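Local coordinates for cytochrome P450 monooxygenase (Rhodococcus sp. ECU0066, PDB 6KBH), which probably acts as a self-sufficient monooxygenase, feeding electrons from an FMN- and [2Fe-2S]-containing reductase portion to the heme of its P450 portion, at residues A[107-112]-A[221-226]; A[209-214]-A[426-431]. All blocks are in the same frame, centred on the assembly; numbering follows the deposited sequence.

Interaction 1 (A[107-112]-A[221-226]); sequences SDEANA and QQVAVA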
ATOM      1  N   SER A 107       0.382  40.641  -6.031  1.00 83.01           N
ATOM      2  CA  SER A 107       0.400  42.079  -6.248  1.00 88.76           C
ATOM      3  C   SER A 107       1.834  42.600  -6.312  1.00 90.33           C
ATOM      4  O   SER A 107       2.785  41.949  -5.868  1.00 88.30           O
ATOM      5  CB  SER A 107      -0.371  42.801  -5.141  1.00 81.02           C
ATOM      6  OG  SER A 107       0.270  42.650  -3.887  1.00 78.93           O
ATOM      7  N   ASP A 108       1.979  43.798  -6.890  1.00 96.68           N
ATOM      8  CA  ASP A 108       3.286  44.447  -6.945  1.00 94.14           C
ATOM      9  C   ASP A 108       3.872  44.612  -5.549  1.00 88.51           C
ATOM     10  O   ASP A 108       5.078  44.427  -5.344  1.00 82.26           O
ATOM     11  CB  ASP A 108       3.167  45.806  -7.634  1.00 82.43           C
ATOM     12  CG  ASP A 108       2.720  45.694  -9.075  1.00 94.03           C
ATOM     13  OD1 ASP A 108       3.082  44.700  -9.740  1.00 99.51           O
ATOM     14  OD2 ASP A 108       2.003  46.603  -9.544  1.00109.35           O
ATOM     15  N   GLU A 109       3.024  44.956  -4.578  1.00 90.42           N
ATOM     16  CA  GLU A 109       3.462  45.094  -3.193  1.00 86.60           C
ATOM     17  C   GLU A 109       4.091  43.805  -2.681  1.00 92.78           C
ATOM     18  O   GLU A 109       5.205  43.812  -2.145  1.00 90.94           O
ATOM     19  CB  GLU A 109       2.269  45.496  -2.328  1.00 97.07           C
ATOM     20  CG  GLU A 109       2.616  46.082  -0.977  1.00105.01           C
ATOM     21  CD  GLU A 109       1.393  46.634  -0.268  1.00107.55           C
ATOM     22  OE1 GLU A 109       0.270  46.436  -0.782  1.00 97.20           O
ATOM     23  OE2 GLU A 109       1.552  47.260   0.801  1.00109.23           O
ATOM     24  N   ALA A 110       3.392  42.679  -2.850  1.00 98.79           N
ATOM     25  CA  ALA A 110       3.871  41.420  -2.290  1.00 85.97           C
ATOM     26  C   ALA A 110       5.097  40.895  -3.027  1.00 84.97           C
ATOM     27  O   ALA A 110       5.940  40.226  -2.419  1.00 86.52           O
ATOM     28  CB  ALA A 110       2.752  40.379  -2.304  1.00 93.50           C
ATOM     29  N   ASN A 111       5.215  41.172  -4.328  1.00 89.59           N
ATOM     30  CA  ASN A 111       6.438  40.811  -5.039  1.00 82.44           C
ATOM     31  C   ASN A 111       7.619  41.631  -4.541  1.00 93.57           C
ATOM     32  O   ASN A 111       8.734  41.112  -4.409  1.00 94.85           O
ATOM     33  CB  ASN A 111       6.258  41.001  -6.544  1.00 88.39           C
ATOM     34  CG  ASN A 111       5.674  39.778  -7.219  1.00 96.13           C
ATOM     35  OD1 ASN A 111       5.915  38.647  -6.796  1.00 92.02           O
ATOM     36  ND2 ASN A 111       4.906  39.999  -8.280  1.00 94.46           N
ATOM     37  N   ALA A 112       7.393  42.919  -4.264  1.00100.14           N
ATOM     38  CA  ALA A 112       8.446  43.753  -3.699  1.00 96.56           C
ATOM     39  C   ALA A 112       8.926  43.200  -2.364  1.00 86.96           C
ATOM     40  O   ALA A 112      10.129  43.203  -2.079  1.00 93.33           O
ATOM     41  CB  ALA A 112       7.950  45.191  -3.543  1.00 82.00           C
ATOM     42  N   GLN A 221      -3.353  39.759   2.783  1.00 84.68           N
ATOM     43  CA  GLN A 221      -2.970  38.359   2.918  1.00 89.51           C
ATOM     44  C   GLN A 221      -1.759  38.041   2.050  1.00 93.70           C
ATOM     45  O   GLN A 221      -0.815  37.375   2.496  1.00 78.76           O
ATOM     46  CB  GLN A 221      -4.145  37.455   2.547  1.00 86.11           C
ATOM     47  CG  GLN A 221      -5.117  37.201   3.683  1.00 92.60           C
ATOM     48  CD  GLN A 221      -6.498  36.818   3.191  1.00 89.39           C
ATOM     49  OE1 GLN A 221      -6.895  37.174   2.082  1.00 88.84           O
ATOM     50  NE2 GLN A 221      -7.242  36.093   4.018  1.00 87.04           N
ATOM     51  N   GLN A 222      -1.776  38.513   0.801  1.00 90.63           N
ATOM     52  CA  GLN A 222      -0.671  38.261  -0.117  1.00 91.50           C
ATOM     53  C   GLN A 222       0.660  38.717   0.469  1.00 88.72           C
ATOM     54  O   GLN A 222       1.660  37.994   0.399  1.00 92.46           O
ATOM     55  CB  GLN A 222      -0.928  38.958  -1.454  1.00 82.97           C
ATOM     56  CG  GLN A 222      -1.765  38.161  -2.431  1.00 76.68           C
ATOM     57  CD  GLN A 222      -1.757  38.769  -3.816  1.00 84.67           C
ATOM     58  OE1 GLN A 222      -1.292  39.892  -4.004  1.00 95.24           O
ATOM     59  NE2 GLN A 222      -2.270  38.031  -4.795  1.00 82.22           N
ATOM     60  N   VAL A 223       0.694  39.918   1.055  1.00 89.74           N
ATOM     61  CA  VAL A 223       1.958  40.434   1.576  1.00 89.18           C
ATOM     62  C   VAL A 223       2.387  39.661   2.821  1.00 83.77           C
ATOM     63  O   VAL A 223       3.567  39.333   2.982  1.00 84.37           O
ATOM     64  CB  VAL A 223       1.870  41.955   1.829  1.00 91.17           C
ATOM     65  CG1 VAL A 223       1.180  42.649   0.666  1.00 89.34           C
ATOM     66  CG2 VAL A 223       1.167  42.283   3.141  1.00 88.11           C
ATOM     67  N   ALA A 224       1.440  39.336   3.710  1.00 82.24           N
ATOM     68  CA  ALA A 224       1.796  38.622   4.933  1.00 76.88           C
ATOM     69  C   ALA A 224       2.401  37.261   4.626  1.00 89.27           C
ATOM     70  O   ALA A 224       3.244  36.769   5.386  1.00 98.68           O
ATOM     71  CB  ALA A 224       0.570  38.471   5.830  1.00 77.25           C
ATOM     72  N   VAL A 225       1.987  36.642   3.520  1.00 92.76           N
ATOM     73  CA  VAL A 225       2.620  35.402   3.081  1.00 96.42           C
ATOM     74  C   VAL A 225       4.006  35.691   2.517  1.00 86.33           C
ATOM     75  O   VAL A 225       4.990  35.039   2.884  1.00 82.16           O
ATOM     76  CB  VAL A 225       1.726  34.682   2.055  1.00 87.06           C
ATOM     77  CG1 VAL A 225       2.494  33.564   1.369  1.00 80.04           C
ATOM     78  CG2 VAL A 225       0.475  34.143   2.734  1.00 81.96           C
ATOM     79  N   ALA A 226       4.104  36.684   1.627  1.00 89.51           N
ATOM     80  CA  ALA A 226       5.396  37.066   1.065  1.00 93.00           C
ATOM     81  C   ALA A 226       6.392  37.442   2.153  1.00 99.29           C
ATOM     82  O   ALA A 226       7.602  37.244   1.985  1.00 96.99           O
ATOM     83  CB  ALA A 226       5.219  38.228   0.088  1.00 89.67           C
TER

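Interaction 2 (A[209-214]-A[426-431]); sequences HTVNTW and TYLPNT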
ATOM      1  N   HIS A 209      -0.801  28.022   3.091  1.00 74.04           N
ATOM      2  CA  HIS A 209      -0.704  28.543   1.735  1.00 76.16           C
ATOM      3  C   HIS A 209      -1.956  28.300   0.904  1.00 75.13           C
ATOM      4  O   HIS A 209      -1.985  28.693  -0.268  1.00 70.67           O
ATOM      5  CB  HIS A 209       0.497  27.922   1.006  1.00 76.11           C
ATOM      6  CG  HIS A 209       1.825  28.429   1.475  1.00 89.73           C
ATOM      7  ND1 HIS A 209       2.558  27.797   2.457  1.00 87.31           N
ATOM      8  CD2 HIS A 209       2.561  29.497   1.085  1.00 82.78           C
ATOM      9  CE1 HIS A 209       3.685  28.459   2.657  1.00 83.69           C
ATOM     10  NE2 HIS A 209       3.710  29.494   1.837  1.00 84.12           N
ATOM     11  N   THR A 210      -2.987  27.668   1.471  1.00 67.39           N
ATOM     12  CA  THR A 210      -4.112  27.208   0.661  1.00 79.36           C
ATOM     13  C   THR A 210      -4.846  28.373   0.009  1.00 77.75           C
ATOM     14  O   THR A 210      -5.089  28.368  -1.203  1.00 76.90           O
ATOM     15  CB  THR A 210      -5.073  26.379   1.515  1.00 84.33           C
ATOM     16  OG1 THR A 210      -5.675  27.214   2.510  1.00 92.39           O
ATOM     17  CG2 THR A 210      -4.330  25.258   2.201  1.00 79.15           C
ATOM     18  N   VAL A 211      -5.210  29.386   0.798  1.00 70.46           N
ATOM     19  CA  VAL A 211      -5.956  30.507   0.233  1.00 78.34           C
ATOM     20  C   VAL A 211      -5.064  31.361  -0.666  1.00 76.30           C
ATOM     21  O   VAL A 211      -5.531  31.906  -1.671  1.00 70.96           O
ATOM     22  CB  VAL A 211      -6.597  31.339   1.362  1.00 69.45           C
ATOM     23  CG1 VAL A 211      -7.233  32.586   0.804  1.00 70.66           C
ATOM     24  CG2 VAL A 211      -7.636  30.511   2.101  1.00 79.27           C
ATOM     25  N   ASN A 212      -3.771  31.473  -0.347  1.00 76.08           N
ATOM     26  CA  ASN A 212      -2.901  32.356  -1.111  1.00 76.53           C
ATOM     27  C   ASN A 212      -2.430  31.715  -2.410  1.00 68.82           C
ATOM     28  O   ASN A 212      -2.127  32.426  -3.371  1.00 71.68           O
ATOM     29  CB  ASN A 212      -1.711  32.805  -0.250  1.00 85.24           C
ATOM     30  CG  ASN A 212      -0.546  33.310  -1.085  1.00 77.66           C
ATOM     31  OD1 ASN A 212      -0.542  34.460  -1.525  1.00 78.91           O
ATOM     32  ND2 ASN A 212       0.466  32.464  -1.281  1.00 89.24           N
ATOM     33  N   THR A 213      -2.345  30.392  -2.468  1.00 67.90           N
ATOM     34  CA  THR A 213      -2.043  29.717  -3.725  1.00 64.64           C
ATOM     35  C   THR A 213      -3.294  29.293  -4.489  1.00 64.86           C
ATOM     36  O   THR A 213      -3.332  29.408  -5.718  1.00 62.40           O
ATOM     37  CB  THR A 213      -1.148  28.488  -3.481  1.00 68.96           C
ATOM     38  OG1 THR A 213       0.114  28.917  -2.950  1.00 72.13           O
ATOM     39  CG2 THR A 213      -0.902  27.725  -4.770  1.00 58.38           C
ATOM     40  N   TRP A 214      -4.336  28.829  -3.795  1.00 62.17           N
ATOM     41  CA  TRP A 214      -5.486  28.214  -4.450  1.00 64.81           C
ATOM     42  C   TRP A 214      -6.807  28.936  -4.191  1.00 77.19           C
ATOM     43  O   TRP A 214      -7.867  28.399  -4.543  1.00 59.52           O
ATOM     44  CB  TRP A 214      -5.600  26.746  -4.024  1.00 59.33           C
ATOM     45  CG  TRP A 214      -4.525  25.881  -4.610  1.00 66.46           C
ATOM     46  CD1 TRP A 214      -4.443  25.439  -5.899  1.00 66.06           C
ATOM     47  CD2 TRP A 214      -3.375  25.359  -3.936  1.00 68.10           C
ATOM     48  NE1 TRP A 214      -3.320  24.675  -6.068  1.00 63.29           N
ATOM     49  CE2 TRP A 214      -2.644  24.608  -4.878  1.00 68.93           C
ATOM     50  CE3 TRP A 214      -2.893  25.451  -2.626  1.00 75.61           C
ATOM     51  CZ2 TRP A 214      -1.457  23.951  -4.553  1.00 65.98           C
ATOM     52  CZ3 TRP A 214      -1.711  24.795  -2.305  1.00 77.67           C
ATOM     53  CH2 TRP A 214      -1.007  24.057  -3.265  1.00 65.34           C
ATOM     54  N   THR A 426     -15.863  24.127   9.215  1.00 83.82           N
ATOM     55  CA  THR A 426     -15.557  25.141   8.217  1.00 88.83           C
ATOM     56  C   THR A 426     -14.253  24.783   7.517  1.00 89.97           C
ATOM     57  O   THR A 426     -13.267  24.427   8.174  1.00 89.62           O
ATOM     58  CB  THR A 426     -15.448  26.523   8.867  1.00 82.11           C
ATOM     59  OG1 THR A 426     -14.230  26.596   9.617  1.00 87.65           O
ATOM     60  CG2 THR A 426     -16.615  26.760   9.816  1.00 86.57           C
ATOM     61  N   TYR A 427     -14.255  24.866   6.187  1.00 80.54           N
ATOM     62  CA  TYR A 427     -13.083  24.556   5.376  1.00 84.98           C
ATOM     63  C   TYR A 427     -12.754  25.741   4.481  1.00 72.67           C
ATOM     64  O   TYR A 427     -13.646  26.320   3.851  1.00 79.98           O
ATOM     65  CB  TYR A 427     -13.306  23.279   4.542  1.00 89.02           C
ATOM     66  CG  TYR A 427     -13.834  22.111   5.355  1.00 89.39           C
ATOM     67  CD1 TYR A 427     -15.185  22.006   5.664  1.00 83.42           C
ATOM     68  CD2 TYR A 427     -12.975  21.131   5.841  1.00 85.32           C
ATOM     69  CE1 TYR A 427     -15.665  20.954   6.426  1.00 96.52           C
ATOM     70  CE2 TYR A 427     -13.448  20.073   6.602  1.00 85.31           C
ATOM     71  CZ  TYR A 427     -14.791  19.993   6.892  1.00 95.18           C
ATOM     72  OH  TYR A 427     -15.257  18.943   7.649  1.00 96.56           O
ATOM     73  N   LEU A 428     -11.466  26.077   4.415  1.00 75.94           N
ATOM     74  CA  LEU A 428     -11.030  27.305   3.762  1.00 63.65           C
ATOM     75  C   LEU A 428     -11.393  27.290   2.282  1.00 72.27           C
ATOM     76  O   LEU A 428     -11.163  26.283   1.602  1.00 72.87           O
ATOM     77  CB  LEU A 428      -9.526  27.484   3.925  1.00 81.03           C
ATOM     78  CG  LEU A 428      -9.056  27.896   5.317  1.00 82.79           C
ATOM     79  CD1 LEU A 428      -7.538  27.877   5.389  1.00 72.73           C
ATOM     80  CD2 LEU A 428      -9.602  29.266   5.667  1.00 77.87           C
ATOM     81  N   PRO A 429     -11.939  28.384   1.745  1.00 76.39           N
ATOM     82  CA  PRO A 429     -12.324  28.408   0.329  1.00 72.98           C
ATOM     83  C   PRO A 429     -11.129  28.409  -0.609  1.00 65.35           C
ATOM     84  O   PRO A 429     -10.392  29.397  -0.692  1.00 73.71           O
ATOM     85  CB  PRO A 429     -13.128  29.710   0.211  1.00 80.35           C
ATOM     86  CG  PRO A 429     -12.579  30.583   1.291  1.00 63.10           C
ATOM     87  CD  PRO A 429     -12.210  29.667   2.420  1.00 63.74           C
ATOM     88  N   ASN A 430     -10.938  27.307  -1.328  1.00 69.88           N
ATOM     89  CA  ASN A 430      -9.845  27.163  -2.281  1.00 67.76           C
ATOM     90  C   ASN A 430     -10.180  25.995  -3.199  1.00 74.75           C
ATOM     91  O   ASN A 430     -11.125  25.238  -2.955  1.00 71.33           O
ATOM     92  CB  ASN A 430      -8.498  26.966  -1.574  1.00 71.64           C
ATOM     93  CG  ASN A 430      -8.340  25.581  -0.964  1.00 68.30           C
ATOM     94  OD1 ASN A 430      -8.197  24.587  -1.672  1.00 66.03           O
ATOM     95  ND2 ASN A 430      -8.379  25.515   0.362  1.00 77.57           N
ATOM     96  N   THR A 431      -9.393  25.859  -4.265  1.00 66.45           N
ATOM     97  CA  THR A 431      -9.685  24.848  -5.269  1.00 58.59           C
ATOM     98  C   THR A 431      -9.148  23.469  -4.918  1.00 71.78           C
ATOM     99  O   THR A 431      -9.691  22.474  -5.409  1.00 81.89           O
ATOM    100  CB  THR A 431      -9.118  25.263  -6.628  1.00 64.76           C
ATOM    101  OG1 THR A 431      -7.693  25.120  -6.618  1.00 56.84           O
ATOM    102  CG2 THR A 431      -9.483  26.708  -6.938  1.00 57.03           C
TER

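Interaction 1 (A[107-112]-A[221-226])
Ala110 sets its methyl group against the start of helix 219-242, with CB 3.8 Å from the backbone O of Gln222 and 4.1 Å from CG1 of Val223. The short axes of 108-112 and 221-226 run almost parallel, at 8° and 8.4 Å apart, a spacing that suits interface alanines. By chain order these are probably helices B' and G of the P450 fold, away from the heme site. One turn on, Ala226 CB lies 4.1 Å from Ala110 CB. Val223 reaches outward, its CG1 lying 4.1 Å from CG of Glu109 at the exposed margin. Gln222 does the polar work. Its CG stands anti to the carbonyl carbon (chi1 -86°) and the chain beyond is extended, which carries the amide to the N terminus of the other helix. There OE1 accepts from Ser107 N at 2.7 Å, the donor tilted from the carbonyl plane, and weakly from Ser107 OG, while NE2 donates to Pro105 O. Ser107 is the N-cap: its OG accepts from Ala110 N at 3.3 Å. The amide thus binds backbone groups through both polar atoms, which fixes its flip, and hydrogen bonds at the helix start close one end of the apolar alanine seam.

Interaction 2 (A[209-214]-A[426-431])
Trp214 and Thr431 form the tight end of this contact, where Thr431 N donates to the backbone O of Trp214 at 3.0 Å with an N-H...O angle of 147°. The same carbonyl oxygen receives a CA-H contact from Asn430 CA. Thr431 OG1 lies 3.3 Å from CD1 of the indole, approaching the ring obliquely. With CG anti to its carbonyl carbon (chi1 -71°), the Trp214 ring leads away from 426-431 and meets Phe433, further along the same loop. Asn430 is buried too: its CB sits 3.8 Å from Trp214 CB and its ND2 3.6 Å from CB of Thr210, while OD1 accepts from Ser432 N and Phe433 N, the first of these bonds making an Asx turn. An alanine in place of Asn430 would probably leave these two backbone N-H groups without their acceptor and open a gap beside Thr210. The other end is looser and faces solvent: the exposed Leu428 brings CB to 4.0 Å from Val211 CG2, and Pro429 contributes little. The Trp214 side chain is about 9 Å from the heme, consistent with the F-G region of the P450 fold, which covers the heme pocket, resting on the loop between strands 418-419 and 440-442.

From the N terminus the segments come in the order 107-112, 209-214, 221-226 and 426-431, so the two contacts cross. Interaction 1 closes a loop of 108 intervening residues when helix 219-242 returns to helix 108-116; interaction 2 opens within that loop at helix 210-214 and closes after 211 intervening residues, at the loop after strand 418-419. Their centres are 17 Å apart. Helices 210-214 and 219-242 are consecutive, and they join the contacts directly: Val225 CG1 packs 3.5 Å from Asn212 ND2. The pair therefore bridges helix 108-116 on one flank and the late P450 loop on the other, all within the heme-containing part of the chain.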